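Local coordinates for protein capsid (Human calicivirus NLV/Boxer/2001/US, PDB 4RDL) that forms the receptor-binding protrusion of the norovirus capsid and recognises histo-blood group antigens such as the Lewis y tetrasaccharide, at residues Glu268-Val280 and Phe296-Leu308. Sequence-based numbering, arbitrary orientation.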
# COMPACT_ATOMS: atom_id res chain seq x y z
N GLU A 268 3.96 25.61 -11.11
CA GLU A 268 3.16 25.97 -9.94
C GLU A 268 1.81 25.28 -9.94
O GLU A 268 1.22 25.04 -11.00
CB GLU A 268 2.90 27.47 -9.91
CG GLU A 268 4.12 28.35 -9.85
CD GLU A 268 3.71 29.77 -9.52
OE1 GLU A 268 3.00 30.37 -10.35
OE2 GLU A 268 4.06 30.25 -8.43
N PHE A 269 1.31 25.00 -8.74
CA PHE A 269 -0.00 24.39 -8.56
C PHE A 269 -0.70 25.05 -7.38
O PHE A 269 -0.04 25.55 -6.47
CB PHE A 269 0.15 22.89 -8.27
CG PHE A 269 0.78 22.11 -9.39
CD1 PHE A 269 -0.02 21.42 -10.29
CD2 PHE A 269 2.15 22.08 -9.56
CE1 PHE A 269 0.55 20.70 -11.33
CE2 PHE A 269 2.72 21.37 -10.61
CZ PHE A 269 1.92 20.68 -11.49
N LYS A 270 -2.03 25.07 -7.40
CA LYS A 270 -2.78 25.55 -6.25
C LYS A 270 -3.59 24.41 -5.66
O LYS A 270 -4.36 23.76 -6.38
CB LYS A 270 -3.69 26.71 -6.65
CG LYS A 270 -2.89 28.00 -6.90
CD LYS A 270 -3.66 29.04 -7.70
CE LYS A 270 -4.82 29.63 -6.91
NZ LYS A 270 -5.58 30.60 -7.75
N MET A 271 -3.39 24.14 -4.36
CA MET A 271 -4.17 23.13 -3.65
C MET A 271 -5.29 23.82 -2.91
O MET A 271 -5.06 24.77 -2.17
CB MET A 271 -3.32 22.40 -2.61
CG MET A 271 -2.39 21.31 -3.10
SD MET A 271 -2.24 20.03 -1.82
CE MET A 271 -3.72 19.09 -2.14
N TYR A 272 -6.51 23.33 -3.07
CA TYR A 272 -7.65 23.94 -2.41
C TYR A 272 -8.03 23.14 -1.16
O TYR A 272 -7.70 21.95 -1.07
CB TYR A 272 -8.81 24.10 -3.39
CG TYR A 272 -8.52 25.17 -4.43
CD1 TYR A 272 -8.88 26.49 -4.21
CD2 TYR A 272 -7.85 24.86 -5.61
CE1 TYR A 272 -8.60 27.47 -5.15
CE2 TYR A 272 -7.56 25.83 -6.55
CZ TYR A 272 -7.93 27.14 -6.31
OH TYR A 272 -7.65 28.11 -7.25
N PRO A 273 -8.69 23.79 -0.19
CA PRO A 273 -8.99 23.17 1.11
C PRO A 273 -9.74 21.84 1.00
O PRO A 273 -9.58 20.98 1.88
CB PRO A 273 -9.86 24.21 1.80
CG PRO A 273 -9.41 25.52 1.20
CD PRO A 273 -9.14 25.19 -0.25
N GLU A 274 -10.53 21.68 -0.06
CA GLU A 274 -11.28 20.44 -0.29
C GLU A 274 -10.40 19.23 -0.59
O GLU A 274 -10.87 18.10 -0.60
CB GLU A 274 -12.30 20.65 -1.42
CG GLU A 274 -13.41 21.63 -1.09
CD GLU A 274 -13.04 23.10 -1.30
OE1 GLU A 274 -11.92 23.40 -1.75
OE2 GLU A 274 -13.90 23.95 -1.01
N GLY A 275 -9.11 19.46 -0.85
CA GLY A 275 -8.17 18.37 -1.03
C GLY A 275 -7.98 17.95 -2.47
O GLY A 275 -8.10 16.77 -2.81
N TYR A 276 -7.68 18.90 -3.34
CA TYR A 276 -7.32 18.62 -4.72
C TYR A 276 -6.44 19.76 -5.20
O TYR A 276 -6.33 20.80 -4.52
CB TYR A 276 -8.57 18.50 -5.61
CG TYR A 276 -9.32 19.81 -5.80
CD1 TYR A 276 -9.13 20.58 -6.94
CD2 TYR A 276 -10.20 20.27 -4.83
CE1 TYR A 276 -9.80 21.78 -7.11
CE2 TYR A 276 -10.87 21.48 -4.99
CZ TYR A 276 -10.67 22.22 -6.14
OH TYR A 276 -11.33 23.42 -6.31
N MET A 277 -5.80 19.60 -6.34
CA MET A 277 -5.00 20.70 -6.85
C MET A 277 -5.29 21.04 -8.30
O MET A 277 -5.87 20.24 -9.04
CB MET A 277 -3.49 20.52 -6.59
CG MET A 277 -2.79 19.53 -7.47
SD MET A 277 -1.01 19.38 -7.12
CE MET A 277 -0.98 18.49 -5.56
N THR A 278 -4.93 22.25 -8.69
CA THR A 278 -5.14 22.72 -10.04
C THR A 278 -3.84 23.25 -10.63
O THR A 278 -2.87 23.49 -9.90
CB THR A 278 -6.16 23.85 -10.10
OG1 THR A 278 -5.62 24.99 -9.41
CG2 THR A 278 -7.48 23.43 -9.47
N CYS A 279 -3.85 23.43 -11.94
CA CYS A 279 -2.77 24.08 -12.65
C CYS A 279 -3.39 24.85 -13.80
O CYS A 279 -4.58 24.70 -14.09
CB CYS A 279 -1.81 23.03 -13.23
SG CYS A 279 -2.53 22.07 -14.61
N VAL A 280 -2.59 25.67 -14.47
CA VAL A 280 -2.95 26.15 -15.79
C VAL A 280 -2.08 25.37 -16.76
O VAL A 280 -0.86 25.55 -16.80
CB VAL A 280 -2.75 27.66 -15.95
CG1 VAL A 280 -3.00 28.07 -17.40
CG2 VAL A 280 -3.69 28.41 -15.03
N PHE A 296 6.81 18.07 -4.67
CA PHE A 296 5.95 19.20 -4.36
C PHE A 296 6.42 19.86 -3.07
O PHE A 296 6.72 19.18 -2.09
CB PHE A 296 4.47 18.79 -4.23
CG PHE A 296 3.88 18.28 -5.51
CD1 PHE A 296 3.29 19.16 -6.41
CD2 PHE A 296 3.91 16.93 -5.82
CE1 PHE A 296 2.74 18.71 -7.59
CE2 PHE A 296 3.36 16.47 -7.01
CZ PHE A 296 2.78 17.36 -7.90
N VAL A 297 6.50 21.19 -3.10
CA VAL A 297 6.88 21.97 -1.93
C VAL A 297 5.85 23.07 -1.67
O VAL A 297 5.53 23.86 -2.56
CB VAL A 297 8.27 22.62 -2.12
CG1 VAL A 297 8.66 23.42 -0.88
CG2 VAL A 297 9.32 21.57 -2.42
N PHE A 298 5.33 23.11 -0.45
CA PHE A 298 4.45 24.19 -0.03
C PHE A 298 5.22 25.51 0.09
O PHE A 298 6.20 25.61 0.83
CB PHE A 298 3.78 23.83 1.29
CG PHE A 298 2.97 24.95 1.88
CD1 PHE A 298 1.86 25.44 1.22
CD2 PHE A 298 3.31 25.49 3.11
CE1 PHE A 298 1.10 26.47 1.77
CE2 PHE A 298 2.56 26.52 3.67
CZ PHE A 298 1.46 27.01 3.00
N ILE A 299 4.76 26.51 -0.66
CA ILE A 299 5.37 27.85 -0.65
C ILE A 299 4.66 28.75 0.37
O ILE A 299 5.29 29.28 1.28
CB ILE A 299 5.30 28.50 -2.05
CG1 ILE A 299 5.97 27.60 -3.09
CG2 ILE A 299 5.91 29.90 -2.03
CD1 ILE A 299 7.40 27.23 -2.76
N SER A 300 3.36 28.92 0.19
CA SER A 300 2.57 29.75 1.10
C SER A 300 1.10 29.62 0.81
O SER A 300 0.70 29.12 -0.24
CB SER A 300 2.97 31.22 0.97
OG SER A 300 2.41 31.75 -0.22
N TRP A 301 0.28 30.07 1.75
CA TRP A 301 -1.14 30.28 1.48
C TRP A 301 -1.26 31.50 0.58
O TRP A 301 -0.53 32.49 0.75
CB TRP A 301 -1.89 30.49 2.80
CG TRP A 301 -1.88 29.26 3.67
CD1 TRP A 301 -1.11 29.05 4.78
CD2 TRP A 301 -2.65 28.08 3.48
NE1 TRP A 301 -1.37 27.80 5.30
CE2 TRP A 301 -2.32 27.18 4.52
CE3 TRP A 301 -3.60 27.68 2.53
CZ2 TRP A 301 -2.90 25.92 4.63
CZ3 TRP A 301 -4.18 26.43 2.64
CH2 TRP A 301 -3.82 25.56 3.69
N VAL A 302 -2.15 31.42 -0.41
CA VAL A 302 -2.35 32.52 -1.35
C VAL A 302 -3.84 32.72 -1.55
O VAL A 302 -4.65 31.84 -1.22
CB VAL A 302 -1.67 32.26 -2.72
CG1 VAL A 302 -0.16 32.17 -2.56
CG2 VAL A 302 -2.23 31.00 -3.39
N SER A 303 -4.23 33.88 -2.09
CA SER A 303 -5.64 34.12 -2.32
C SER A 303 -6.11 33.34 -3.55
O SER A 303 -5.30 32.88 -4.36
CB SER A 303 -5.94 35.61 -2.44
OG SER A 303 -6.09 36.02 -3.78
N ARG A 304 -7.42 33.17 -3.67
CA ARG A 304 -7.99 32.46 -4.81
C ARG A 304 -7.63 33.15 -6.12
O ARG A 304 -7.68 32.53 -7.17
CB ARG A 304 -9.50 32.36 -4.67
CG ARG A 304 -10.22 33.70 -4.56
CD ARG A 304 -11.62 33.50 -3.99
NE ARG A 304 -12.32 34.77 -3.77
CZ ARG A 304 -12.27 35.46 -2.64
NH1 ARG A 304 -11.55 35.03 -1.62
NH2 ARG A 304 -12.94 36.61 -2.53
N TYR A 305 -7.27 34.44 -6.04
CA TYR A 305 -6.95 35.23 -7.23
C TYR A 305 -5.52 35.05 -7.73
O TYR A 305 -5.16 35.58 -8.78
CB TYR A 305 -7.27 36.71 -6.99
CG TYR A 305 -8.74 36.94 -6.75
CD1 TYR A 305 -9.64 36.94 -7.80
CD2 TYR A 305 -9.23 37.11 -5.46
CE1 TYR A 305 -10.99 37.12 -7.58
CE2 TYR A 305 -10.59 37.29 -5.24
CZ TYR A 305 -11.46 37.29 -6.30
OH TYR A 305 -12.81 37.47 -6.10
N TYR A 306 -4.70 34.31 -6.98
CA TYR A 306 -3.33 34.05 -7.42
C TYR A 306 -3.36 33.45 -8.83
O TYR A 306 -4.00 32.43 -9.07
CB TYR A 306 -2.63 33.10 -6.45
CG TYR A 306 -1.15 32.90 -6.72
CD1 TYR A 306 -0.20 33.57 -5.96
CD2 TYR A 306 -0.71 32.05 -7.73
CE1 TYR A 306 1.15 33.40 -6.20
CE2 TYR A 306 0.64 31.86 -7.97
CZ TYR A 306 1.57 32.54 -7.20
OH TYR A 306 2.92 32.38 -7.43
N GLN A 307 -2.66 34.10 -9.75
CA GLN A 307 -2.74 33.71 -11.16
C GLN A 307 -1.59 32.79 -11.57
O GLN A 307 -0.42 33.19 -11.52
CB GLN A 307 -2.71 34.97 -12.04
CG GLN A 307 -2.94 34.67 -13.49
CD GLN A 307 -4.30 34.06 -13.74
OE1 GLN A 307 -5.32 34.75 -13.66
NE2 GLN A 307 -4.33 32.77 -14.04
N LEU A 308 -1.91 31.56 -11.95
CA LEU A 308 -0.89 30.63 -12.41
C LEU A 308 -0.54 30.89 -13.86
O LEU A 308 -1.38 31.39 -14.63
CB LEU A 308 -1.38 29.19 -12.24
CG LEU A 308 -1.73 28.76 -10.82
CD1 LEU A 308 -2.40 27.39 -10.84
CD2 LEU A 308 -0.48 28.73 -9.96
OXT LEU A 308 0.60 30.64 -14.29
O HOH W 1 2.64 29.54 -12.87
O HOH W 2 -9.46 30.21 -7.31
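The F296 ring directs its edge at one face of the F269 ring in a T-shaped stack, with centroids 5.5 Å apart and planes at 71°. F296 CE1, the leading atom, sits off-centre over that face, toward the rim. M277 CE lies above one face of the F296 ring, toward its rim, while the sulfur comes in obliquely, with SD 4.6 Å from the ring centroid, a Met-aromatic contact. At the Y306 ring it is the edge that is used: the E268 carboxylate lies there, its plane turned 57° from that of the ring, and Y306 OH donates to the syn lone pair of E268 OE2 at 2.6 Å. H256 of strand 252-258 is a second hydrogen-bonding partner of OE2. F269, M277 and F296 sit on strands of one of the two antiparallel sheets of the protrusion domain, in its P1 subdomain, where 268-272 and 276-279 form a β-hairpin. Strand 252-258 runs between 265-272 and 295-302, and the C-terminal tail after 302, which carries Y306, folds back over the hairpin. A kink about the CG-CD bond of K270 (chi3 69°) turns NZ toward the carbonyls of the type I turn S303-Y306. NZ donates to Y306 O at 2.8 Å, in the carbonyl plane on a lone pair, and to R304 O at 2.9 Å, from well above that carbonyl plane; E212 adds a salt bridge, so three acceptors grip this buried ammonium group. L308 lays its isobutyl group across the hairpin: CD2 reaches E268 CB at 3.6 Å, CG rests on K270 CD, and CB meets V280 CG2 at 3.7 Å. Water 1 donates to both E268 OE1 and L308 OXT, linking the two carboxylates.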